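Local coordinates for protein membrane-bound lytic murein transglycosylase (Agrobacterium tumefaciens, PDB 2PNW) that probably cleaves the glycan strands of bacterial peptidoglycan as a lytic transglycosylase of the MltA family, at residues D228-T236 and G346-N354; L281-D290 and A333-S341. One frame throughout, in Å; residues are numbered along the deposited sequence. Where two conformers were deposited one is given.

Both contacts involve the 3D-domain family region of the chain, and their centres lie about 16 Å apart. Interaction 2 pairs residues 281-290 with 333-341 near the middle of the molecule; interaction 1 lies about 17 Å from the chain centre, where residues 346-354, of the 3D-domain family region, meet residues 228-236, of the MltA insert family region. Strand 334-341 is followed by helix 343-350, so adjacent elements of the chain take part in both: Ala349 CB packs 3.5 Å from Thr339 OG1, whose hydrogen-bond partner is Ala345 O in the same helix. Strand 96-109 touches both contacts as well. In MltA relatives the glycan lies in a groove between two domains; which of these residues, if any, border such a groove here is not established.

Interaction 1. Residues D228-T236 and G346-N354; sequences DPKTISMQT and GELAGTVRN
The amide nitrogen of Gln235, NE2, is held by two acceptors of Glu347, and it anchors one helix start against another helix: a capping box at the head of helix 234-243 docks on helix 343-350. Gln235 NE2 lies 3.1 Å from Glu347 O, which it meets on a lone pair and within the plane of its own amide, and 3.2 Å from Glu347 OE1, which it meets from above the carboxylate plane. The amide and carboxylate planes are 86° apart. A bend at chi2 (92°) swings the Gln235 amide across to the helix and places Gln235 OE1 against Gly350, 3.4 Å from its CA; the lack of a side chain at Gly350 is what makes this approach possible.

Next to it the helix start itself is engaged. Ser233 is the N-cap: its OG accepts from Thr236 N, and Ser233 N donates in return to Thr236 OG1, the reciprocal pair that defines the box. Met234 N, in the first turn, donates to Gly350 O at 3.0 Å, so it too has a partner. Ser233 CB rests 3.2 Å from Gly350 O, and Thr351 CG2 packs alongside Ser233 CB and Gln235 OE1.

At the other end of the contact Arg353 reaches back to the loop ahead of the helix, where Ile232 also touches Leu222 of helix 217-223. The Arg353 side chain leaves with CG anti to the backbone N (chi1 -179°) and bends at chi3. Ile232 CG2 sits over one guanidinium face, toward its rim, while Lys230 O lies in plane at the edge. Arg353 NH2 donates to a lone pair of Ile232 O at 3.3 Å, and Arg353 NE adds a weak bond to Ile232 O at 3.4 Å.

Interaction 2. Residues L281-D290 and A333-S341; sequences LVAGRALAVD and ARGDIFTGS
The ring of Phe338 is sandwiched: Leu281 CB lies over one face in a CH-pi contact, 4.0 Å from the ring centroid, and Gly340 N sits over the centre of the opposite face. Leu281 CD1 follows CB across the ring to CD1 of Phe338, and Ala283 CA approaches Phe338 CD2 at 3.6 Å. With chi1 at -179° the ring extends away from its own backbone N, and chi2 of 65° turns a face to Leu281.

The Phe338 backbone is fixed at both ends, Phe338 N donating to Ala286 O at 2.9 Å and Phe338 O accepting from Gly284 N at 2.7 Å. Farther along, Ala288 and Asp336 exchange two backbone bonds as a hydrogen-bonded pair, with their CB atoms 3.7 Å apart. Leu287 and Ile337 form the neighbouring non-hydrogen-bonded pair, and Leu287 CD1 touches both Ile337 CG1 and Gly335 CA. Beyond the paired residues a water takes over, accepting from Asp290 N and donating to Arg334 O.

In the next shell, Phe101 meets the Phe338 ring, and Thr99 OG1 bonds both Asp336 OD1 and Arg334 NH1. With strand 316-324 parallel to 286-288, this antiparallel pairing is part of the 3D domain, whose fold is akin to the double-psi beta-barrel.

Interaction 1. Residues D228-T236 and G346-N354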
ATOM      1  N   ASP A 228      22.998 -10.014   2.262  1.00 29.80           N
ATOM      2  CA  ASP A 228      23.838  -9.064   1.530  1.00 31.87           C
ATOM      3  C   ASP A 228      23.008  -7.866   1.063  1.00 31.71           C
ATOM      4  O   ASP A 228      22.032  -8.048   0.334  1.00 31.75           O
ATOM      5  CB  ASP A 228      24.430  -9.813   0.329  1.00 32.46           C
ATOM      6  CG  ASP A 228      25.412  -8.976  -0.498  1.00 36.31           C
ATOM      7  OD1 ASP A 228      25.595  -7.758  -0.258  1.00 38.14           O
ATOM      8  OD2 ASP A 228      26.005  -9.574  -1.422  1.00 40.05           O
ATOM      9  N   PRO A 229      23.391  -6.631   1.463  1.00 32.68           N
ATOM     10  CA  PRO A 229      22.619  -5.473   0.991  1.00 33.01           C
ATOM     11  C   PRO A 229      22.584  -5.314  -0.529  1.00 33.75           C
ATOM     12  O   PRO A 229      21.656  -4.704  -1.058  1.00 33.36           O
ATOM     13  CB  PRO A 229      23.321  -4.272   1.644  1.00 33.75           C
ATOM     14  CG  PRO A 229      24.664  -4.773   2.066  1.00 32.56           C
ATOM     15  CD  PRO A 229      24.485  -6.228   2.374  1.00 32.41           C
ATOM     16  N   LYS A 230      23.575  -5.861  -1.228  1.00 34.30           N
ATOM     17  CA  LYS A 230      23.603  -5.771  -2.693  1.00 34.59           C
ATOM     18  C   LYS A 230      22.550  -6.644  -3.379  1.00 33.97           C
ATOM     19  O   LYS A 230      22.163  -6.379  -4.526  1.00 33.43           O
ATOM     20  CB  LYS A 230      25.000  -6.084  -3.229  1.00 35.34           C
ATOM     21  CG  LYS A 230      25.994  -4.931  -3.027  1.00 37.91           C
ATOM     22  CD  LYS A 230      27.317  -5.212  -3.739  1.00 42.91           C
ATOM     23  CE  LYS A 230      28.073  -3.929  -4.062  1.00 45.77           C
ATOM     24  NZ  LYS A 230      28.878  -3.403  -2.908  1.00 46.32           N
ATOM     25  N   THR A 231      22.072  -7.670  -2.683  1.00 32.90           N
ATOM     26  CA  THR A 231      21.149  -8.614  -3.307  1.00 32.43           C
ATOM     27  C   THR A 231      19.807  -8.723  -2.606  1.00 31.11           C
ATOM     28  O   THR A 231      18.929  -9.448  -3.089  1.00 30.35           O
ATOM     29  CB  THR A 231      21.734 -10.040  -3.364  1.00 32.64           C
ATOM     30  OG1 THR A 231      22.062 -10.466  -2.040  1.00 34.43           O
ATOM     31  CG2 THR A 231      22.980 -10.088  -4.250  1.00 35.07           C
ATOM     32  N   ILE A 232      19.639  -8.048  -1.465  1.00 29.48           N
ATOM     33  CA  ILE A 232      18.421  -8.283  -0.678  1.00 28.12           C
ATOM     34  C   ILE A 232      17.178  -8.034  -1.532  1.00 26.74           C
ATOM     35  O   ILE A 232      17.133  -7.075  -2.313  1.00 27.05           O
ATOM     36  CB  ILE A 232      18.390  -7.491   0.671  1.00 27.99           C
ATOM     37  CG1 ILE A 232      17.182  -7.922   1.509  1.00 27.72           C
ATOM     38  CG2 ILE A 232      18.442  -5.967   0.443  1.00 27.99           C
ATOM     39  CD1 ILE A 232      17.278  -7.561   2.953  1.00 28.40           C
ATOM     40  N   SER A 233      16.203  -8.937  -1.410  1.00 25.10           N
ATOM     41  CA  SER A 233      14.906  -8.844  -2.094  1.00 24.11           C
ATOM     42  C   SER A 233      13.900  -9.657  -1.296  1.00 22.94           C
ATOM     43  O   SER A 233      14.302 -10.416  -0.403  1.00 22.41           O
ATOM     44  CB  SER A 233      15.020  -9.468  -3.486  1.00 24.48           C
ATOM     45  OG  SER A 233      15.423 -10.828  -3.373  1.00 23.75           O
ATOM     46  N   MET A 234      12.597  -9.548  -1.609  1.00 22.41           N
ATOM     47  CA  MET A 234      11.608 -10.436  -0.984  0.50 21.67           C
ATOM     48  C   MET A 234      12.064 -11.893  -1.094  1.00 22.05           C
ATOM     49  O   MET A 234      11.941 -12.681  -0.141  1.00 21.80           O
ATOM     50  CB  MET A 234      10.213 -10.276  -1.620  0.50 21.49           C
ATOM     51  CG  MET A 234       9.250 -11.383  -1.214  0.50 21.70           C
ATOM     52  SD  MET A 234       7.513 -11.264  -1.756  0.50 21.02           S
ATOM     53  CE  MET A 234       7.399 -12.376  -3.132  0.50 22.26           C
ATOM     54  N   GLN A 235      12.580 -12.254  -2.268  1.00 21.75           N
ATOM     55  CA  GLN A 235      13.002 -13.637  -2.544  1.00 22.38           C
ATOM     56  C   GLN A 235      14.133 -14.106  -1.611  1.00 21.95           C
ATOM     57  O   GLN A 235      14.066 -15.207  -1.066  1.00 22.73           O
ATOM     58  CB  GLN A 235      13.435 -13.788  -4.020  1.00 22.89           C
ATOM     59  CG  GLN A 235      12.286 -13.778  -5.029  1.00 24.64           C
ATOM     60  CD  GLN A 235      11.950 -12.385  -5.586  1.00 26.05           C
ATOM     61  OE1 GLN A 235      12.226 -11.357  -4.959  1.00 24.67           O
ATOM     62  NE2 GLN A 235      11.349 -12.360  -6.782  1.00 26.10           N
ATOM     63  N   THR A 236      15.156 -13.283  -1.407  1.00 21.47           N
ATOM     64  CA  THR A 236      16.260 -13.713  -0.530  1.00 22.06           C
ATOM     65  C   THR A 236      15.865 -13.740   0.950  1.00 21.29           C
ATOM     66  O   THR A 236      16.371 -14.554   1.724  1.00 19.79           O
ATOM     67  CB  THR A 236      17.543 -12.893  -0.722  1.00 21.64           C
ATOM     68  OG1 THR A 236      17.344 -11.539  -0.278  1.00 23.48           O
ATOM     69  CG2 THR A 236      17.942 -12.874  -2.202  1.00 23.66           C
ATOM     70  N   GLY A 346       4.069 -11.083  -7.631  1.00 21.25           N
ATOM     71  CA  GLY A 346       4.984 -11.098  -6.472  1.00 22.16           C
ATOM     72  C   GLY A 346       6.450 -11.197  -6.863  1.00 22.47           C
ATOM     73  O   GLY A 346       7.323 -10.536  -6.298  1.00 21.72           O
ATOM     74  N   GLU A 347       6.722 -12.037  -7.846  1.00 23.97           N
ATOM     75  CA  GLU A 347       8.099 -12.195  -8.309  1.00 24.52           C
ATOM     76  C   GLU A 347       8.609 -10.868  -8.862  1.00 24.35           C
ATOM     77  O   GLU A 347       9.724 -10.460  -8.563  1.00 23.85           O
ATOM     78  CB  GLU A 347       8.202 -13.331  -9.340  1.00 25.09           C
ATOM     79  CG  GLU A 347       7.938 -14.722  -8.733  1.00 26.95           C
ATOM     80  CD  GLU A 347       8.788 -14.999  -7.506  1.00 31.97           C
ATOM     81  OE1 GLU A 347      10.019 -15.119  -7.645  1.00 33.63           O
ATOM     82  OE2 GLU A 347       8.232 -15.088  -6.387  1.00 36.02           O
ATOM     83  N   LEU A 348       7.761 -10.180  -9.627  1.00 24.43           N
ATOM     84  CA  LEU A 348       8.095  -8.876 -10.193  1.00 24.56           C
ATOM     85  C   LEU A 348       8.343  -7.833  -9.125  1.00 24.20           C
ATOM     86  O   LEU A 348       9.310  -7.064  -9.192  1.00 24.65           O
ATOM     87  CB  LEU A 348       6.975  -8.410 -11.124  1.00 25.45           C
ATOM     88  CG  LEU A 348       6.810  -9.151 -12.456  1.00 26.81           C
ATOM     89  CD1 LEU A 348       5.593  -8.617 -13.157  1.00 29.90           C
ATOM     90  CD2 LEU A 348       8.057  -8.997 -13.329  1.00 28.79           C
ATOM     91  N   ALA A 349       7.473  -7.810  -8.119  1.00 23.84           N
ATOM     92  CA  ALA A 349       7.559  -6.817  -7.066  1.00 23.43           C
ATOM     93  C   ALA A 349       8.795  -7.003  -6.188  1.00 23.85           C
ATOM     94  O   ALA A 349       9.373  -6.025  -5.699  1.00 23.69           O
ATOM     95  CB  ALA A 349       6.277  -6.884  -6.192  1.00 23.58           C
ATOM     96  N   GLY A 350       9.182  -8.266  -5.986  1.00 24.43           N
ATOM     97  CA  GLY A 350      10.159  -8.641  -4.948  1.00 24.74           C
ATOM     98  C   GLY A 350      11.539  -8.015  -5.076  1.00 25.75           C
ATOM     99  O   GLY A 350      12.257  -7.877  -4.069  1.00 25.76           O
ATOM    100  N   THR A 351      11.904  -7.625  -6.300  1.00 25.90           N
ATOM    101  CA  THR A 351      13.218  -7.058  -6.578  1.00 27.16           C
ATOM    102  C   THR A 351      13.207  -5.544  -6.874  1.00 27.88           C
ATOM    103  O   THR A 351      14.265  -4.950  -7.131  1.00 28.38           O
ATOM    104  CB  THR A 351      13.912  -7.814  -7.733  1.00 27.61           C
ATOM    105  OG1 THR A 351      13.105  -7.733  -8.922  1.00 28.42           O
ATOM    106  CG2 THR A 351      14.139  -9.293  -7.364  1.00 27.65           C
ATOM    107  N   VAL A 352      12.031  -4.907  -6.838  1.00 27.02           N
ATOM    108  CA  VAL A 352      11.966  -3.466  -7.123  1.00 27.21           C
ATOM    109  C   VAL A 352      12.561  -2.711  -5.955  1.00 28.01           C
ATOM    110  O   VAL A 352      12.123  -2.857  -4.810  1.00 28.43           O
ATOM    111  CB  VAL A 352      10.504  -2.956  -7.410  1.00 26.54           C
ATOM    112  CG1 VAL A 352      10.499  -1.432  -7.655  1.00 25.47           C
ATOM    113  CG2 VAL A 352       9.912  -3.699  -8.585  1.00 25.94           C
ATOM    114  N   ARG A 353      13.567  -1.898  -6.254  1.00 29.79           N
ATOM    115  CA  ARG A 353      14.308  -1.164  -5.246  1.00 31.79           C
ATOM    116  C   ARG A 353      15.171  -0.195  -6.051  1.00 31.86           C
ATOM    117  O   ARG A 353      16.359  -0.450  -6.293  1.00 31.95           O
ATOM    118  CB  ARG A 353      15.138  -2.157  -4.389  1.00 31.98           C
ATOM    119  CG  ARG A 353      15.946  -1.547  -3.268  1.00 33.91           C
ATOM    120  CD  ARG A 353      16.497  -2.597  -2.257  1.00 35.84           C
ATOM    121  NE  ARG A 353      17.226  -3.724  -2.856  1.00 45.47           N
ATOM    122  CZ  ARG A 353      18.509  -3.713  -3.250  1.00 48.50           C
ATOM    123  NH1 ARG A 353      19.258  -2.615  -3.145  1.00 50.06           N
ATOM    124  NH2 ARG A 353      19.050  -4.817  -3.764  1.00 49.31           N
ATOM    125  N   ASN A 354      14.564   0.900  -6.512  1.00 30.76           N
ATOM    126  CA  ASN A 354      15.173   1.703  -7.584  1.00 30.09           C
ATOM    127  C   ASN A 354      15.019   3.191  -7.358  1.00 30.10           C
ATOM    128  O   ASN A 354      13.990   3.655  -6.834  1.00 28.67           O
ATOM    129  CB  ASN A 354      14.573   1.374  -8.961  1.00 30.18           C
ATOM    130  CG  ASN A 354      14.903  -0.034  -9.450  1.00 30.67           C
ATOM    131  OD1 ASN A 354      14.254  -1.006  -9.065  1.00 31.36           O
ATOM    132  ND2 ASN A 354      15.882  -0.139 -10.336  1.00 29.87           N
TER

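Interaction 2. Residues L281-D290 and A333-S341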
ATOM      1  N   LEU A 281      -7.243  -1.231  -6.474  1.00 17.59           N
ATOM      2  CA  LEU A 281      -5.960  -0.909  -7.094  1.00 17.77           C
ATOM      3  C   LEU A 281      -5.915  -1.396  -8.533  1.00 18.39           C
ATOM      4  O   LEU A 281      -6.652  -2.299  -8.914  1.00 19.32           O
ATOM      5  CB  LEU A 281      -4.816  -1.552  -6.290  1.00 18.15           C
ATOM      6  CG  LEU A 281      -4.734  -1.093  -4.827  1.00 16.18           C
ATOM      7  CD1 LEU A 281      -3.416  -1.580  -4.216  1.00 19.60           C
ATOM      8  CD2 LEU A 281      -4.874   0.408  -4.662  1.00 17.81           C
ATOM      9  N   VAL A 282      -5.036  -0.817  -9.330  1.00 18.29           N
ATOM     10  CA  VAL A 282      -4.932  -1.198 -10.749  1.00 19.27           C
ATOM     11  C   VAL A 282      -3.483  -1.620 -10.960  1.00 19.39           C
ATOM     12  O   VAL A 282      -2.568  -0.810 -10.736  1.00 19.08           O
ATOM     13  CB  VAL A 282      -5.202   0.012 -11.667  1.00 19.83           C
ATOM     14  CG1 VAL A 282      -5.023  -0.385 -13.152  1.00 21.04           C
ATOM     15  CG2 VAL A 282      -6.618   0.597 -11.409  1.00 20.40           C
ATOM     16  N   ALA A 283      -3.282  -2.874 -11.367  1.00 19.61           N
ATOM     17  CA  ALA A 283      -1.935  -3.400 -11.572  1.00 20.04           C
ATOM     18  C   ALA A 283      -1.114  -2.483 -12.455  1.00 20.42           C
ATOM     19  O   ALA A 283      -1.560  -2.108 -13.552  1.00 19.94           O
ATOM     20  CB  ALA A 283      -2.001  -4.813 -12.191  1.00 20.98           C
ATOM     21  N   GLY A 284       0.072  -2.124 -11.973  1.00 19.56           N
ATOM     22  CA  GLY A 284       1.018  -1.319 -12.729  1.00 20.82           C
ATOM     23  C   GLY A 284       0.689   0.169 -12.764  1.00 20.44           C
ATOM     24  O   GLY A 284       1.471   0.951 -13.279  1.00 20.65           O
ATOM     25  N   ARG A 285      -0.447   0.577 -12.191  1.00 20.03           N
ATOM     26  CA  ARG A 285      -0.859   1.985 -12.283  1.00 20.34           C
ATOM     27  C   ARG A 285      -1.219   2.628 -10.941  1.00 20.18           C
ATOM     28  O   ARG A 285      -1.520   3.814 -10.900  1.00 21.55           O
ATOM     29  CB  ARG A 285      -2.044   2.141 -13.252  1.00 21.28           C
ATOM     30  CG  ARG A 285      -1.706   1.828 -14.722  1.00 21.28           C
ATOM     31  CD  ARG A 285      -0.974   2.995 -15.350  1.00 21.60           C
ATOM     32  NE  ARG A 285      -0.375   2.593 -16.624  1.00 22.15           N
ATOM     33  CZ  ARG A 285       0.183   3.436 -17.489  1.00 23.04           C
ATOM     34  NH1 ARG A 285       0.210   4.742 -17.234  1.00 20.19           N
ATOM     35  NH2 ARG A 285       0.725   2.954 -18.614  1.00 23.78           N
ATOM     36  N   ALA A 286      -1.241   1.840  -9.866  1.00 19.26           N
ATOM     37  CA  ALA A 286      -1.491   2.355  -8.534  1.00 19.18           C
ATOM     38  C   ALA A 286      -0.203   2.470  -7.729  1.00 19.55           C
ATOM     39  O   ALA A 286       0.597   1.518  -7.661  1.00 19.41           O
ATOM     40  CB  ALA A 286      -2.484   1.458  -7.787  1.00 19.29           C
ATOM     41  N   LEU A 287      -0.028   3.617  -7.077  1.00 19.59           N
ATOM     42  CA  LEU A 287       1.174   3.880  -6.295  1.00 19.45           C
ATOM     43  C   LEU A 287       0.763   4.117  -4.856  1.00 19.42           C
ATOM     44  O   LEU A 287      -0.219   4.811  -4.608  1.00 18.82           O
ATOM     45  CB  LEU A 287       1.835   5.146  -6.821  1.00 19.37           C
ATOM     46  CG  LEU A 287       3.183   5.602  -6.246  1.00 20.93           C
ATOM     47  CD1 LEU A 287       4.322   4.671  -6.693  1.00 22.45           C
ATOM     48  CD2 LEU A 287       3.460   7.029  -6.689  1.00 20.39           C
ATOM     49  N   ALA A 288       1.529   3.570  -3.911  1.00 18.02           N
ATOM     50  CA  ALA A 288       1.324   3.874  -2.493  1.00 18.59           C
ATOM     51  C   ALA A 288       2.287   4.997  -2.167  1.00 18.87           C
ATOM     52  O   ALA A 288       3.415   5.018  -2.687  1.00 18.30           O
ATOM     53  CB  ALA A 288       1.576   2.660  -1.612  1.00 18.65           C
ATOM     54  N   VAL A 289       1.818   5.951  -1.371  1.00 18.42           N
ATOM     55  CA  VAL A 289       2.583   7.176  -1.093  1.00 19.06           C
ATOM     56  C   VAL A 289       2.537   7.453   0.402  1.00 19.74           C
ATOM     57  O   VAL A 289       1.804   6.791   1.143  1.00 19.52           O
ATOM     58  CB  VAL A 289       1.974   8.385  -1.860  1.00 19.62           C
ATOM     59  CG1 VAL A 289       2.026   8.133  -3.373  1.00 18.67           C
ATOM     60  CG2 VAL A 289       0.509   8.641  -1.385  1.00 18.17           C
ATOM     61  N   ASP A 290       3.308   8.446   0.839  1.00 19.87           N
ATOM     62  CA  ASP A 290       3.314   8.876   2.234  1.00 21.46           C
ATOM     63  C   ASP A 290       2.000   9.568   2.566  1.00 21.26           C
ATOM     64  O   ASP A 290       1.700  10.617   1.995  1.00 21.34           O
ATOM     65  CB  ASP A 290       4.501   9.842   2.462  1.00 20.97           C
ATOM     66  CG  ASP A 290       4.702  10.215   3.926  1.00 25.48           C
ATOM     67  OD1 ASP A 290       3.709  10.361   4.656  1.00 27.42           O
ATOM     68  OD2 ASP A 290       5.883  10.381   4.337  1.00 26.58           O
ATOM     69  N   ALA A 333       9.117  11.880  -1.961  1.00 25.76           N
ATOM     70  CA  ALA A 333       9.354  11.183  -3.213  1.00 25.24           C
ATOM     71  C   ALA A 333       9.649   9.706  -3.002  1.00 25.68           C
ATOM     72  O   ALA A 333      10.559   9.144  -3.618  1.00 25.02           O
ATOM     73  CB  ALA A 333      10.442  11.874  -4.033  1.00 25.49           C
ATOM     74  N   ARG A 334       8.847   9.081  -2.133  1.00 24.94           N
ATOM     75  CA  ARG A 334       8.908   7.654  -1.856  1.00 24.33           C
ATOM     76  C   ARG A 334       7.611   6.986  -2.324  1.00 23.69           C
ATOM     77  O   ARG A 334       6.512   7.497  -2.050  1.00 23.68           O
ATOM     78  CB  ARG A 334       9.095   7.438  -0.355  1.00 24.51           C
ATOM     79  CG  ARG A 334       9.224   5.990   0.080  1.00 27.57           C
ATOM     80  CD  ARG A 334      10.558   5.359  -0.282  1.00 30.01           C
ATOM     81  NE  ARG A 334      10.650   4.039   0.353  1.00 31.50           N
ATOM     82  CZ  ARG A 334      10.229   2.895  -0.185  1.00 33.19           C
ATOM     83  NH1 ARG A 334       9.696   2.865  -1.397  1.00 30.01           N
ATOM     84  NH2 ARG A 334      10.358   1.764   0.501  1.00 34.30           N
ATOM     85  N   GLY A 335       7.724   5.850  -3.011  1.00 22.51           N
ATOM     86  CA  GLY A 335       6.530   5.156  -3.500  1.00 22.56           C
ATOM     87  C   GLY A 335       6.635   3.653  -3.548  1.00 23.20           C
ATOM     88  O   GLY A 335       7.734   3.082  -3.608  1.00 23.13           O
ATOM     89  N   ASP A 336       5.481   2.993  -3.522  1.00 22.46           N
ATOM     90  CA  ASP A 336       5.432   1.551  -3.641  1.00 22.67           C
ATOM     91  C   ASP A 336       4.522   1.278  -4.835  1.00 21.55           C
ATOM     92  O   ASP A 336       3.326   1.611  -4.802  1.00 20.09           O
ATOM     93  CB  ASP A 336       4.803   0.965  -2.390  1.00 23.74           C
ATOM     94  CG  ASP A 336       5.512  -0.280  -1.879  1.00 27.54           C
ATOM     95  OD1 ASP A 336       6.504  -0.719  -2.467  1.00 31.70           O
ATOM     96  OD2 ASP A 336       5.067  -0.812  -0.856  1.00 31.71           O
ATOM     97  N   ILE A 337       5.084   0.663  -5.869  1.00 20.79           N
ATOM     98  CA  ILE A 337       4.367   0.371  -7.121  1.00 20.22           C
ATOM     99  C   ILE A 337       3.586  -0.928  -6.977  1.00 20.08           C
ATOM    100  O   ILE A 337       4.157  -1.972  -6.633  1.00 18.95           O
ATOM    101  CB  ILE A 337       5.366   0.202  -8.314  1.00 21.27           C
ATOM    102  CG1 ILE A 337       6.115   1.513  -8.599  1.00 21.77           C
ATOM    103  CG2 ILE A 337       4.658  -0.343  -9.562  1.00 20.07           C
ATOM    104  CD1 ILE A 337       7.435   1.293  -9.344  1.00 24.60           C
ATOM    105  N   PHE A 338       2.275  -0.866  -7.224  1.00 19.17           N
ATOM    106  CA  PHE A 338       1.439  -2.056  -7.196  1.00 19.27           C
ATOM    107  C   PHE A 338       1.605  -2.867  -8.482  1.00 19.48           C
ATOM    108  O   PHE A 338       1.259  -2.393  -9.557  1.00 19.51           O
ATOM    109  CB  PHE A 338      -0.054  -1.697  -7.022  1.00 18.98           C
ATOM    110  CG  PHE A 338      -0.962  -2.914  -6.953  1.00 18.54           C
ATOM    111  CD1 PHE A 338      -0.856  -3.809  -5.880  1.00 18.39           C
ATOM    112  CD2 PHE A 338      -1.932  -3.149  -7.939  1.00 16.65           C
ATOM    113  CE1 PHE A 338      -1.697  -4.951  -5.792  1.00 18.82           C
ATOM    114  CE2 PHE A 338      -2.781  -4.285  -7.877  1.00 16.72           C
ATOM    115  CZ  PHE A 338      -2.653  -5.198  -6.799  1.00 17.83           C
ATOM    116  N   THR A 339       2.127  -4.093  -8.381  1.00 19.44           N
ATOM    117  CA  THR A 339       2.397  -4.876  -9.594  1.00 20.24           C
ATOM    118  C   THR A 339       1.259  -5.789 -10.012  1.00 20.91           C
ATOM    119  O   THR A 339       1.272  -6.319 -11.137  1.00 21.92           O
ATOM    120  CB  THR A 339       3.685  -5.730  -9.486  1.00 20.34           C
ATOM    121  OG1 THR A 339       3.536  -6.648  -8.419  1.00 21.41           O
ATOM    122  CG2 THR A 339       4.917  -4.875  -9.262  1.00 19.11           C
ATOM    123  N   GLY A 340       0.283  -6.005  -9.133  1.00 19.65           N
ATOM    124  CA  GLY A 340      -0.832  -6.887  -9.463  1.00 20.57           C
ATOM    125  C   GLY A 340      -1.036  -7.969  -8.421  1.00 20.86           C
ATOM    126  O   GLY A 340      -0.593  -7.828  -7.276  1.00 20.88           O
ATOM    127  N   SER A 341      -1.676  -9.056  -8.832  1.00 20.62           N
ATOM    128  CA  SER A 341      -2.157 -10.082  -7.944  1.00 21.08           C
ATOM    129  C   SER A 341      -1.578 -11.437  -8.343  1.00 22.08           C
ATOM    130  O   SER A 341      -1.465 -11.745  -9.548  1.00 21.84           O
ATOM    131  CB  SER A 341      -3.698 -10.132  -7.956  1.00 22.60           C
ATOM    132  OG  SER A 341      -4.275  -8.878  -7.586  1.00 23.03           O
TER
HETATM  133  O   HOH W   1       5.262   9.599  -0.870  1.00 20.82           O